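Local coordinates for fluorescence recovery protein (Synechocystis sp., PDB 4JDX), which accelerates the return of the orange carotenoid protein from its active red form to its inactive orange form and speeds fluorescence recovery after photoprotective quenching, at residues A[32-37]-A[71-76]. Numbering follows the deposited sequence.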
loop_
_atom_site.group_PDB
_atom_site.type_symbol
_atom_site.label_atom_id
_atom_site.label_comp_id
_atom_site.label_asym_id
_atom_site.label_seq_id
_atom_site.Cartn_x
_atom_site.Cartn_y
_atom_site.Cartn_z
ATOM N N GLN A 32 7.994 -15.559 9.537
ATOM C CA GLN A 32 6.913 -15.221 10.453
ATOM C C GLN A 32 7.301 -14.032 11.325
ATOM O O GLN A 32 6.465 -13.182 11.632
ATOM C CB GLN A 32 6.553 -16.425 11.322
ATOM C CG GLN A 32 5.905 -17.559 10.542
ATOM C CD GLN A 32 4.549 -17.179 9.981
ATOM O OE1 GLN A 32 3.829 -16.375 10.569
ATOM N NE2 GLN A 32 4.192 -17.751 8.836
ATOM N N ARG A 33 8.572 -13.969 11.712
ATOM C CA ARG A 33 9.057 -12.866 12.531
ATOM C C ARG A 33 8.981 -11.558 11.752
ATOM O O ARG A 33 8.711 -10.499 12.321
ATOM C CB ARG A 33 10.500 -13.112 12.976
ATOM C CG ARG A 33 10.680 -14.266 13.945
ATOM C CD ARG A 33 11.994 -14.122 14.683
ATOM N NE ARG A 33 12.197 -15.157 15.696
ATOM C CZ ARG A 33 13.157 -16.079 15.669
ATOM N NH1 ARG A 33 14.037 -16.130 14.679
ATOM N NH2 ARG A 33 13.240 -16.961 16.651
ATOM N N GLU A 34 9.225 -11.633 10.448
ATOM C CA GLU A 34 9.216 -10.446 9.609
ATOM C C GLU A 34 7.787 -9.946 9.401
ATOM O O GLU A 34 7.552 -8.742 9.299
ATOM C CB GLU A 34 9.879 -10.727 8.261
ATOM C CG GLU A 34 10.128 -9.472 7.450
ATOM C CD GLU A 34 11.031 -9.704 6.258
ATOM O OE1 GLU A 34 11.118 -10.857 5.785
ATOM O OE2 GLU A 34 11.660 -8.727 5.797
ATOM N N LEU A 35 6.837 -10.874 9.335
ATOM C CA LEU A 35 5.430 -10.516 9.229
ATOM C C LEU A 35 4.989 -9.758 10.472
ATOM O O LEU A 35 4.314 -8.733 10.382
ATOM C CB LEU A 35 4.562 -11.763 9.065
ATOM C CG LEU A 35 4.777 -12.602 7.805
ATOM C CD1 LEU A 35 3.810 -13.786 7.797
ATOM C CD2 LEU A 35 4.629 -11.760 6.542
ATOM N N ASP A 36 5.374 -10.273 11.634
ATOM C CA ASP A 36 5.007 -9.656 12.901
ATOM C C ASP A 36 5.551 -8.235 12.995
ATOM O O ASP A 36 4.841 -7.314 13.400
ATOM C CB ASP A 36 5.515 -10.499 14.072
ATOM C CG ASP A 36 4.721 -11.778 14.256
ATOM O OD1 ASP A 36 3.556 -11.826 13.807
ATOM O OD2 ASP A 36 5.257 -12.734 14.850
ATOM N N GLY A 37 6.809 -8.058 12.609
ATOM C CA GLY A 37 7.429 -6.747 12.641
ATOM C C GLY A 37 6.761 -5.812 11.652
ATOM O O GLY A 37 6.420 -4.678 11.985
ATOM N N GLY A 71 10.906 -12.284 -2.482
ATOM C CA GLY A 71 12.102 -12.902 -3.026
ATOM C C GLY A 71 13.272 -12.961 -2.059
ATOM O O GLY A 71 14.394 -13.270 -2.460
ATOM N N LYS A 72 13.017 -12.680 -0.784
ATOM C CA LYS A 72 14.088 -12.611 0.209
ATOM C C LYS A 72 14.572 -13.987 0.662
ATOM O O LYS A 72 15.761 -14.180 0.914
ATOM C CB LYS A 72 13.638 -11.809 1.434
ATOM C CG LYS A 72 14.626 -11.873 2.590
ATOM C CD LYS A 72 14.120 -11.133 3.812
ATOM C CE LYS A 72 14.506 -9.669 3.776
ATOM N NZ LYS A 72 14.323 -9.027 5.103
ATOM N N TYR A 73 13.651 -14.938 0.771
ATOM C CA TYR A 73 13.974 -16.250 1.323
ATOM C C TYR A 73 14.356 -17.246 0.235
ATOM O O TYR A 73 13.663 -18.234 0.002
ATOM C CB TYR A 73 12.804 -16.759 2.168
ATOM C CG TYR A 73 12.551 -15.867 3.363
ATOM C CD1 TYR A 73 13.234 -16.063 4.556
ATOM C CD2 TYR A 73 11.662 -14.805 3.288
ATOM C CE1 TYR A 73 13.024 -15.242 5.644
ATOM C CE2 TYR A 73 11.446 -13.979 4.373
ATOM C CZ TYR A 73 12.132 -14.202 5.548
ATOM O OH TYR A 73 11.926 -13.386 6.637
ATOM N N ASP A 74 15.481 -16.969 -0.417
ATOM C CA ASP A 74 15.986 -17.800 -1.498
ATOM C C ASP A 74 16.911 -18.881 -0.939
ATOM O O ASP A 74 17.943 -18.577 -0.341
ATOM C CB ASP A 74 16.740 -16.923 -2.500
ATOM C CG ASP A 74 17.082 -17.655 -3.776
ATOM O OD1 ASP A 74 16.878 -18.885 -3.840
ATOM O OD2 ASP A 74 17.567 -16.997 -4.719
ATOM N N ASP A 75 16.540 -20.143 -1.141
ATOM C CA ASP A 75 17.262 -21.262 -0.542
ATOM C C ASP A 75 18.336 -21.824 -1.470
ATOM O O ASP A 75 18.975 -22.829 -1.152
ATOM C CB ASP A 75 16.281 -22.377 -0.163
ATOM C CG ASP A 75 15.715 -23.091 -1.373
ATOM O OD1 ASP A 75 15.348 -24.277 -1.244
ATOM O OD2 ASP A 75 15.641 -22.471 -2.453
ATOM N N ARG A 76 18.542 -21.173 -2.612
ATOM C CA ARG A 76 19.505 -21.657 -3.594
ATOM C C ARG A 76 20.938 -21.574 -3.076
ATOM O O ARG A 76 21.295 -20.664 -2.327
ATOM C CB ARG A 76 19.359 -20.903 -4.917
ATOM C CG ARG A 76 18.145 -21.343 -5.719
ATOM C CD ARG A 76 17.966 -20.529 -6.989
ATOM N NE ARG A 76 17.663 -19.130 -6.704
ATOM C CZ ARG A 76 17.402 -18.216 -7.632
ATOM N NH1 ARG A 76 17.404 -18.550 -8.915
ATOM N NH2 ARG A 76 17.138 -16.964 -7.284
#
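E34, on helix 17-47, holds its carboxylate between K72 and Y73 of the loop linking helices 53-70 and 80-89, one oxygen to each partner. CG lies anti to the backbone N (chi1 -169°) and the chain runs on extended, which carries the acid clear of its helix to the loop, though the closest CA atoms, those of E34 and K72, are 10.8 Å apart. The side chains of Y73 and E34 run antiparallel past one another, and the carboxylate stands steeply to the phenol ring, at 76° between the planes. Y73 OH donates to E34 OE1 at 2.8 Å, arriving from above the carboxylate plane, while OE1 itself sits at the ring's edge, 3.4 Å from Y73 CE2. The phenol oxygen also rests 3.7 Å from E34 CB. K72 approaches from the opposite direction: its chain bends at chi3 (-88°), and NZ forms a salt bridge to E34 OE2 at 2.8 Å, again out of the carboxylate plane. K72 CG lies over one face of the Y73 ring, offset toward the rim. The strongest polar partner of K72 NZ is E90, E68 bridges it as well, and the side chains of E34, K72 and Y73 all touch L92. Were E34 an alanine, the Y73 hydroxyl would probably lose this acceptor and K72 one of its carboxylate partners. The contact thus ties the loop to the long helix through a buried acid, whose negative charge is probably stabilised by the ammonium and phenol together, while one lysine shared among three carboxylates links helices 17-47 and 53-70 with E90.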